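Local atomic coordinates of putative cell adhesion protein (Bacteroides thetaiotaomicron, PDB entry 4DGU), a protein that probably serves as a fimbrillin-like component of surface pili involved in cell adhesion, and can bind zinc ions. Residues Ser15-Asp20 against Asn120-Phe125; Glu44-Ala49 against Phe58-Asp63; Thr78-Tyr83 against Phe109-Ala114. All coordinates share one frame; numbering follows the deposited sequence.

Contact 1: Ser15-Asp20 against Asn120-Phe125; sequences SISIDD and NVSLKF
Ser-15 to Asp-20 pair with Asn-120 to Phe-125 as parallel neighbours in the mixed sheet of this fimbrillin-like protein, whose family belongs to the transthyretin clan. Six bridges in register, from Ser-15 with Asn-120 to Asp-20 with Phe-125, define the pairing, and five backbone bonds hold it. As expected of a parallel ladder, one residue in two of strand 15-20 uses its N-H and C=O towards the partner: Ser-17 N gives to Val-121 O (3.1 Å) and Ser-17 O receives Leu-123 N (3.0 Å). Lys-124 N turns the other way, to Thr-111 of strand 108-114.

On the Ser-15, Ser-17 and Asp-19 side the chemistry is polar. Asn-120 has CG anti to its backbone N (chi1 -170°), which swings the amide over to the opposite strand. Its ND2 donates to Ser-15 OG at 2.7 Å, with the hydroxyl oxygen almost in the amide plane, and Ser-15 OG is weakly bonded to Gln-119 O. Ser-17 OG lies 3.1 Å from Ser-122 OG and 3.3 Å from Asn-120 OD1, the latter a weak bond at most. Asp-19, a zinc ligand in a crystal structure of this protein, brings OD2 against Ser-122 CB but keeps it 6.0 Å from Lys-124 NZ, too far for a salt bridge.

The other face is apolar up to Asp-20, with Ile-16 CD1 beside Val-121 CG1; Asp-20 OD1 accepts from Asn-31 ND2 and Ala-36 N, beyond the two strands. At the end of the ladder Phe-125 N bonds Asp-19 O at 3.0 Å, and that same oxygen lies at the edge of the Phe-125 ring, in its plane.

Contact 2: Glu44-Ala49 against Phe58-Asp63; sequences EVISMA and FIVGKD
Ile-46 and Phe-58 run their side chains alongside each other, pointing the same way from an antiparallel hydrogen-bonded pair near the open end of the hairpin formed by strands 45-50 and 56-59. Two bonds close that pair, Ile-46 N to Phe-58 O and Phe-58 N to Ile-46 O, and Val-60 N adds a nearly straight third to Glu-44 O at 2.9 Å. The bump here is Ile-46 CG1. Placed between the backbone N and carbonyl carbon by chi1 of 60°, it fits the hollow between Phe-58 CB (4.0 Å) and Val-60 CG2 (4.1 Å).

The Phe-58 ring is packed from both faces. Met-48, present as selenomethionine, bends at its last torsion and sets CE 3.7 Å from Phe-58 CD2, while its SE stands above the face in a long Met-aromatic contact. Over the opposite face, Asp-63 CB covers the ring centre at 3.6 Å above the plane, and Asp-63 OD2 accepts from Ile-59 N, holding the turn folded back on the ring. On the other side of the hairpin, Val-45 CG2 crosses Ile-59 CG1 at 3.8 Å.

Strand 45-50 continues the sheet by pairing along its other edge with strand 77-83. The Ile-46, Met-48, Phe-58 and Val-60 side meets Ile-16 and Ile-18 of strand 13-20 and Leu-123 of strand 120-135.

Contact 3: Thr78-Tyr83 against Phe109-Ala114; sequences TFYAHY and FGTAEA
Thr-78 to Tyr-83 and Phe-109 to Ala-114 run antiparallel, their axes 4.6 Å apart at closest approach and 163° between directions, as adjacent strands of the mixed sheet in this fimbrillin-like fold. Phe-79 with Ala-112 and Ala-81 with Gly-110 are the hydrogen-bonded pairs, each closed by two backbone bonds; the shortest of the four is Gly-110 N to Ala-81 O at 2.8 Å. Thr-78 with Glu-113, Tyr-80 with Thr-111 and His-82 with Phe-109 are non-hydrogen-bonded pairs, and their side chains share one face.

Phe-109 dominates that face. It turns its ring away from its own N (chi1 -176°), past Ala-81 O and across the opposite strand to fit between His-82 and Tyr-80. Phe-109 CD1 lies 3.5 Å above the His-82 ring plane, offset towards the rim, whereas His-82 CD2 lies at the Phe-109 edge; the planes meet obliquely at 59°. Towards Tyr-80, Phe-109 CZ comes 3.5 Å from CD1, and Thr-111 CG2 reaches the same Tyr-80 CD1 at 3.7 Å. His-82 NE2 is hydrogen-bonded to Leu-160 O, which fixes the imidazole's rotation. A leucine in place of His-82 has no donor for Leu-160 O, which would probably be left without this mate, and Phe-109 CD1 without its flat face.

The reverse face, with Phe-79, Ala-81 and Ala-112, is apolar. A CB on Gly-110 would sit 4.2 Å from Ala-81 CB, on a side where the Phe-125 ring packs. Further along, Phe-79 stands by Ala-112, and Ala-114 CB approaches the edge of the Phe-79 ring, near its plane, at 4.2 Å from CE2.

All three contacts build the same mixed sheet, which curls enough for the apolar sides of contacts 1 and 2 to meet: Ile-16 CD1 touches Met-48 SE at 3.5 Å, and Leu-123 CD1 touches Ile-46 CD1 at 3.7 Å. Contacts 2 and 3 are joined edge to edge by strands 45-50 and 77-83, contacts 3 and 1 by strands 108-114 and 120-135. Each is part core, part surface. In contact 1 the outward face is a row of serines, amide and carboxylate; in contact 3 the face away from the shared core mixes three rings, Tyr-80, His-82 and Phe-109, with two threonines and a glutamate; contact 2, a local hairpin with only two bridges, gathers its packing around one ring, Phe-58.

Contact 1: Ser15-Asp20 against Asn120-Phe125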
loop_
_atom_site.group_PDB
_atom_site.type_symbol
_atom_site.label_atom_id
_atom_site.label_comp_id
_atom_site.label_asym_id
_atom_site.label_seq_id
_atom_site.Cartn_x
_atom_site.Cartn_y
_atom_site.Cartn_z
ATOM N N SER A 15 18.641 38.064 -12.014
ATOM C CA SER A 15 19.379 37.159 -11.144
ATOM C C SER A 15 18.587 35.844 -11.029
ATOM O O SER A 15 17.392 35.796 -11.372
ATOM C CB SER A 15 19.628 37.798 -9.781
ATOM O OG SER A 15 18.419 38.001 -9.070
ATOM N N ILE A 16 19.257 34.786 -10.577
ATOM C CA ILE A 16 18.635 33.479 -10.406
ATOM C C ILE A 16 18.614 33.123 -8.910
ATOM O O ILE A 16 19.560 33.437 -8.172
ATOM C CB ILE A 16 19.386 32.424 -11.282
ATOM C CG1 ILE A 16 19.132 32.622 -12.806
ATOM C CG2 ILE A 16 19.196 30.960 -10.826
ATOM C CD1 ILE A 16 17.777 32.238 -13.358
ATOM N N SER A 17 17.520 32.479 -8.477
ATOM C CA SER A 17 17.346 31.938 -7.132
ATOM C C SER A 17 17.013 30.458 -7.273
ATOM O O SER A 17 16.290 30.072 -8.196
ATOM C CB SER A 17 16.302 32.714 -6.331
ATOM O OG SER A 17 14.979 32.329 -6.651
ATOM N N ILE A 18 17.594 29.631 -6.401
ATOM C CA ILE A 18 17.441 28.170 -6.427
ATOM C C ILE A 18 16.319 27.746 -5.506
ATOM O O ILE A 18 16.446 27.815 -4.287
ATOM C CB ILE A 18 18.785 27.459 -6.069
ATOM C CG1 ILE A 18 19.967 27.986 -6.928
ATOM C CG2 ILE A 18 18.652 25.915 -6.125
ATOM C CD1 ILE A 18 19.788 27.892 -8.498
ATOM N N ASP A 19 15.233 27.269 -6.083
ATOM C CA ASP A 19 14.092 26.821 -5.302
ATOM C C ASP A 19 13.826 25.354 -5.617
ATOM O O ASP A 19 14.555 24.765 -6.417
ATOM C CB ASP A 19 12.871 27.719 -5.587
ATOM C CG ASP A 19 12.883 29.084 -4.907
ATOM O OD1 ASP A 19 13.604 29.247 -3.882
ATOM O OD2 ASP A 19 12.135 29.973 -5.360
ATOM N N ASP A 20 12.820 24.745 -4.965
ATOM C CA ASP A 20 12.477 23.335 -5.167
ATOM C C ASP A 20 11.158 23.179 -5.874
ATOM O O ASP A 20 10.261 23.972 -5.640
ATOM C CB ASP A 20 12.395 22.619 -3.806
ATOM C CG ASP A 20 13.723 22.579 -3.078
ATOM O OD1 ASP A 20 14.615 21.827 -3.510
ATOM O OD2 ASP A 20 13.864 23.281 -2.064
ATOM N N ASN A 120 14.292 39.026 -10.726
ATOM C CA ASN A 120 14.702 37.711 -10.288
ATOM C C ASN A 120 13.889 36.614 -10.949
ATOM O O ASN A 120 12.695 36.775 -11.184
ATOM C CB ASN A 120 14.595 37.592 -8.751
ATOM C CG ASN A 120 15.241 36.337 -8.200
ATOM O OD1 ASN A 120 14.572 35.362 -7.839
ATOM N ND2 ASN A 120 16.561 36.321 -8.186
ATOM N N VAL A 121 14.560 35.505 -11.262
ATOM C CA VAL A 121 13.966 34.330 -11.882
ATOM C C VAL A 121 14.211 33.150 -10.919
ATOM O O VAL A 121 15.357 32.847 -10.610
ATOM C CB VAL A 121 14.528 34.105 -13.319
ATOM C CG1 VAL A 121 14.158 32.726 -13.875
ATOM C CG2 VAL A 121 14.069 35.219 -14.267
ATOM N N SER A 122 13.128 32.541 -10.404
ATOM C CA SER A 122 13.237 31.403 -9.480
ATOM C C SER A 122 13.157 30.076 -10.217
ATOM O O SER A 122 12.099 29.733 -10.739
ATOM C CB SER A 122 12.146 31.453 -8.415
ATOM O OG SER A 122 12.131 32.716 -7.773
ATOM N N LEU A 123 14.261 29.341 -10.259
ATOM C CA LEU A 123 14.306 28.027 -10.876
ATOM C C LEU A 123 13.842 26.993 -9.870
ATOM O O LEU A 123 14.414 26.916 -8.776
ATOM C CB LEU A 123 15.727 27.676 -11.389
ATOM C CG LEU A 123 16.204 28.365 -12.650
ATOM C CD1 LEU A 123 17.669 28.192 -12.794
ATOM C CD2 LEU A 123 15.518 27.792 -13.897
ATOM N N LYS A 124 12.806 26.202 -10.252
ATOM C CA LYS A 124 12.207 25.138 -9.419
ATOM C C LYS A 124 12.831 23.798 -9.801
ATOM O O LYS A 124 12.439 23.172 -10.802
ATOM C CB LYS A 124 10.663 25.095 -9.549
ATOM C CG LYS A 124 9.940 26.446 -9.374
ATOM C CD LYS A 124 9.786 26.860 -7.929
ATOM C CE LYS A 124 8.660 27.848 -7.733
ATOM N NZ LYS A 124 7.326 27.174 -7.667
ATOM N N PHE A 125 13.813 23.360 -8.985
ATOM C CA PHE A 125 14.527 22.133 -9.255
ATOM C C PHE A 125 13.850 20.857 -8.713
ATOM O O PHE A 125 13.427 20.776 -7.552
ATOM C CB PHE A 125 15.946 22.211 -8.693
ATOM C CG PHE A 125 16.883 23.002 -9.574
ATOM C CD1 PHE A 125 17.015 24.381 -9.417
ATOM C CD2 PHE A 125 17.636 22.369 -10.565
ATOM C CE1 PHE A 125 17.890 25.105 -10.235
ATOM C CE2 PHE A 125 18.498 23.099 -11.385
ATOM C CZ PHE A 125 18.621 24.460 -11.214
#

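Contact 2: Glu44-Ala49 against Phe58-Asp63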
loop_
_atom_site.group_PDB
_atom_site.type_symbol
_atom_site.label_atom_id
_atom_site.label_comp_id
_atom_site.label_asym_id
_atom_site.label_seq_id
_atom_site.Cartn_x
_atom_site.Cartn_y
_atom_site.Cartn_z
ATOM N N GLU A 44 28.387 27.591 -7.585
ATOM C CA GLU A 44 28.061 26.401 -8.361
ATOM C C GLU A 44 27.584 26.832 -9.756
ATOM O O GLU A 44 26.948 27.881 -9.904
ATOM C CB GLU A 44 27.023 25.513 -7.647
ATOM C CG GLU A 44 27.528 24.905 -6.346
ATOM C CD GLU A 44 28.857 24.174 -6.444
ATOM O OE1 GLU A 44 28.898 23.087 -7.065
ATOM O OE2 GLU A 44 29.871 24.720 -5.952
ATOM N N VAL A 45 27.961 26.050 -10.775
ATOM C CA VAL A 45 27.642 26.315 -12.178
ATOM C C VAL A 45 26.497 25.370 -12.626
ATOM O O VAL A 45 26.535 24.166 -12.360
ATOM C CB VAL A 45 28.917 26.167 -13.085
ATOM C CG1 VAL A 45 28.612 26.412 -14.565
ATOM C CG2 VAL A 45 30.045 27.078 -12.617
ATOM N N ILE A 46 25.489 25.948 -13.309
ATOM C CA ILE A 46 24.350 25.253 -13.926
ATOM C C ILE A 46 24.360 25.549 -15.434
ATOM O O ILE A 46 24.880 26.586 -15.855
ATOM C CB ILE A 46 22.966 25.640 -13.308
ATOM C CG1 ILE A 46 22.673 27.162 -13.449
ATOM C CG2 ILE A 46 22.796 25.138 -11.867
ATOM C CD1 ILE A 46 21.267 27.496 -13.531
ATOM N N SER A 47 23.777 24.637 -16.229
ATOM C CA SER A 47 23.551 24.827 -17.656
ATOM C C SER A 47 22.147 25.349 -17.777
ATOM O O SER A 47 21.211 24.650 -17.398
ATOM C CB SER A 47 23.708 23.522 -18.432
ATOM O OG SER A 47 25.027 23.040 -18.310
HETATM N N MSE A 48 21.980 26.583 -18.241
HETATM C CA MSE A 48 20.652 27.141 -18.356
HETATM C C MSE A 48 20.345 27.588 -19.791
HETATM O O MSE A 48 21.237 28.021 -20.503
HETATM C CB MSE A 48 20.513 28.300 -17.384
HETATM C CG MSE A 48 19.114 28.816 -17.312
HETATM SE SE MSE A 48 18.901 30.202 -16.022
HETATM C CE MSE A 48 20.026 31.555 -16.807
ATOM N N ALA A 49 19.093 27.410 -20.229
ATOM C CA ALA A 49 18.605 27.796 -21.547
ATOM C C ALA A 49 17.157 28.279 -21.488
ATOM O O ALA A 49 16.381 27.865 -20.619
ATOM C CB ALA A 49 18.694 26.621 -22.509
ATOM N N PHE A 58 25.984 29.167 -16.172
ATOM C CA PHE A 58 25.568 30.264 -15.285
ATOM C C PHE A 58 26.099 29.999 -13.869
ATOM O O PHE A 58 25.814 28.940 -13.292
ATOM C CB PHE A 58 24.037 30.414 -15.279
ATOM C CG PHE A 58 23.510 31.598 -14.500
ATOM C CD1 PHE A 58 23.404 31.548 -13.108
ATOM C CD2 PHE A 58 23.065 32.745 -15.161
ATOM C CE1 PHE A 58 22.906 32.639 -12.385
ATOM C CE2 PHE A 58 22.541 33.825 -14.444
ATOM C CZ PHE A 58 22.475 33.773 -13.056
ATOM N N ILE A 59 26.881 30.959 -13.316
ATOM C CA ILE A 59 27.446 30.853 -11.958
ATOM C C ILE A 59 26.419 31.410 -10.978
ATOM O O ILE A 59 26.070 32.590 -11.027
ATOM C CB ILE A 59 28.838 31.524 -11.834
ATOM C CG1 ILE A 59 29.827 30.860 -12.830
ATOM C CG2 ILE A 59 29.364 31.409 -10.392
ATOM C CD1 ILE A 59 30.848 31.747 -13.432
ATOM N N VAL A 60 25.897 30.527 -10.126
ATOM C CA VAL A 60 24.851 30.841 -9.159
ATOM C C VAL A 60 25.401 31.770 -8.063
ATOM O O VAL A 60 26.544 31.614 -7.617
ATOM C CB VAL A 60 24.218 29.540 -8.594
ATOM C CG1 VAL A 60 23.165 29.854 -7.522
ATOM C CG2 VAL A 60 23.603 28.704 -9.726
ATOM N N GLY A 61 24.579 32.763 -7.705
ATOM C CA GLY A 61 24.869 33.784 -6.704
ATOM C C GLY A 61 25.908 34.804 -7.130
ATOM O O GLY A 61 26.355 35.614 -6.306
ATOM N N LYS A 62 26.312 34.767 -8.419
ATOM C CA LYS A 62 27.323 35.661 -8.968
ATOM C C LYS A 62 26.872 36.262 -10.307
ATOM O O LYS A 62 26.882 37.484 -10.455
ATOM C CB LYS A 62 28.685 34.941 -9.134
ATOM C CG LYS A 62 29.233 34.285 -7.871
ATOM C CD LYS A 62 30.580 34.864 -7.450
ATOM C CE LYS A 62 31.264 34.018 -6.397
ATOM N NZ LYS A 62 30.694 34.235 -5.045
ATOM N N ASP A 63 26.484 35.406 -11.275
ATOM C CA ASP A 63 26.082 35.844 -12.606
ATOM C C ASP A 63 24.713 36.517 -12.615
ATOM O O ASP A 63 23.935 36.460 -11.654
ATOM C CB ASP A 63 26.099 34.673 -13.626
ATOM C CG ASP A 63 27.456 34.338 -14.225
ATOM O OD1 ASP A 63 28.451 35.001 -13.859
ATOM O OD2 ASP A 63 27.527 33.403 -15.059
#

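Contact 3: Thr78-Tyr83 against Phe109-Ala114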
loop_
_atom_site.group_PDB
_atom_site.type_symbol
_atom_site.label_atom_id
_atom_site.label_comp_id
_atom_site.label_asym_id
_atom_site.label_seq_id
_atom_site.Cartn_x
_atom_site.Cartn_y
_atom_site.Cartn_z
ATOM N N THR A 78 10.174 30.590 -20.733
ATOM C CA THR A 78 10.403 29.375 -19.969
ATOM C C THR A 78 11.905 29.088 -20.003
ATOM O O THR A 78 12.500 29.052 -21.081
ATOM C CB THR A 78 9.559 28.221 -20.509
ATOM O OG1 THR A 78 8.204 28.646 -20.556
ATOM C CG2 THR A 78 9.674 26.976 -19.656
ATOM N N PHE A 79 12.504 28.886 -18.811
ATOM C CA PHE A 79 13.897 28.541 -18.644
ATOM C C PHE A 79 14.005 27.083 -18.187
ATOM O O PHE A 79 13.089 26.573 -17.560
ATOM C CB PHE A 79 14.589 29.480 -17.653
ATOM C CG PHE A 79 14.626 30.914 -18.094
ATOM C CD1 PHE A 79 15.634 31.374 -18.931
ATOM C CD2 PHE A 79 13.651 31.816 -17.670
ATOM C CE1 PHE A 79 15.653 32.700 -19.363
ATOM C CE2 PHE A 79 13.678 33.134 -18.087
ATOM C CZ PHE A 79 14.680 33.568 -18.936
ATOM N N TYR A 80 15.117 26.419 -18.548
ATOM C CA TYR A 80 15.449 25.032 -18.248
ATOM C C TYR A 80 16.855 24.986 -17.744
ATOM O O TYR A 80 17.712 25.665 -18.305
ATOM C CB TYR A 80 15.301 24.151 -19.492
ATOM C CG TYR A 80 13.901 24.146 -20.059
ATOM C CD1 TYR A 80 12.912 23.333 -19.515
ATOM C CD2 TYR A 80 13.553 24.983 -21.121
ATOM C CE1 TYR A 80 11.617 23.325 -20.031
ATOM C CE2 TYR A 80 12.266 24.972 -21.657
ATOM C CZ TYR A 80 11.298 24.139 -21.107
ATOM O OH TYR A 80 10.009 24.144 -21.591
ATOM N N ALA A 81 17.122 24.215 -16.687
ATOM C CA ALA A 81 18.465 24.166 -16.131
ATOM C C ALA A 81 18.854 22.774 -15.654
ATOM O O ALA A 81 18.027 22.058 -15.088
ATOM C CB ALA A 81 18.587 25.160 -14.980
ATOM N N HIS A 82 20.128 22.415 -15.851
ATOM C CA HIS A 82 20.731 21.165 -15.385
ATOM C C HIS A 82 21.782 21.446 -14.331
ATOM O O HIS A 82 22.564 22.378 -14.477
ATOM C CB HIS A 82 21.374 20.377 -16.544
ATOM C CG HIS A 82 20.393 19.767 -17.492
ATOM N ND1 HIS A 82 19.905 18.482 -17.310
ATOM C CD2 HIS A 82 19.842 20.294 -18.611
ATOM C CE1 HIS A 82 19.079 18.266 -18.322
ATOM N NE2 HIS A 82 19.002 19.329 -19.129
ATOM N N TYR A 83 21.780 20.642 -13.263
ATOM C CA TYR A 83 22.779 20.672 -12.209
ATOM C C TYR A 83 23.163 19.242 -11.851
ATOM O O TYR A 83 22.295 18.466 -11.495
ATOM C CB TYR A 83 22.379 21.454 -10.944
ATOM C CG TYR A 83 23.532 21.468 -9.963
ATOM C CD1 TYR A 83 24.647 22.278 -10.181
ATOM C CD2 TYR A 83 23.576 20.569 -8.895
ATOM C CE1 TYR A 83 25.756 22.220 -9.341
ATOM C CE2 TYR A 83 24.685 20.498 -8.050
ATOM C CZ TYR A 83 25.769 21.334 -8.272
ATOM O OH TYR A 83 26.860 21.277 -7.441
ATOM N N PHE A 109 17.115 18.939 -12.327
ATOM C CA PHE A 109 16.570 19.626 -13.479
ATOM C C PHE A 109 15.561 20.639 -12.997
ATOM O O PHE A 109 14.650 20.292 -12.249
ATOM C CB PHE A 109 15.960 18.637 -14.491
ATOM C CG PHE A 109 15.482 19.315 -15.744
ATOM C CD1 PHE A 109 16.386 19.751 -16.704
ATOM C CD2 PHE A 109 14.130 19.569 -15.944
ATOM C CE1 PHE A 109 15.948 20.404 -17.848
ATOM C CE2 PHE A 109 13.696 20.211 -17.094
ATOM C CZ PHE A 109 14.607 20.612 -18.044
ATOM N N GLY A 110 15.756 21.897 -13.395
ATOM C CA GLY A 110 14.892 22.989 -12.976
ATOM C C GLY A 110 14.217 23.695 -14.123
ATOM O O GLY A 110 14.703 23.660 -15.255
ATOM N N THR A 111 13.060 24.298 -13.845
ATOM C CA THR A 111 12.300 25.090 -14.817
ATOM C C THR A 111 11.802 26.329 -14.119
ATOM O O THR A 111 11.636 26.350 -12.896
ATOM C CB THR A 111 11.133 24.317 -15.491
ATOM O OG1 THR A 111 10.123 24.056 -14.540
ATOM C CG2 THR A 111 11.548 22.998 -16.105
ATOM N N ALA A 112 11.559 27.368 -14.911
ATOM C CA ALA A 112 10.993 28.613 -14.462
ATOM C C ALA A 112 10.189 29.216 -15.579
ATOM O O ALA A 112 10.460 28.930 -16.739
ATOM C CB ALA A 112 12.093 29.562 -14.015
ATOM N N GLU A 113 9.170 30.006 -15.224
ATOM C CA GLU A 113 8.344 30.786 -16.136
ATOM C C GLU A 113 8.416 32.204 -15.622
ATOM O O GLU A 113 8.066 32.443 -14.469
ATOM C CB GLU A 113 6.913 30.253 -16.246
ATOM C CG GLU A 113 6.766 29.195 -17.331
ATOM C CD GLU A 113 5.399 28.573 -17.563
ATOM O OE1 GLU A 113 4.383 29.132 -17.085
ATOM O OE2 GLU A 113 5.349 27.527 -18.253
ATOM N N ALA A 114 8.990 33.116 -16.415
ATOM C CA ALA A 114 9.179 34.497 -16.020
ATOM C C ALA A 114 8.806 35.453 -17.139
ATOM O O ALA A 114 8.802 35.085 -18.308
ATOM C CB ALA A 114 10.636 34.725 -15.615
#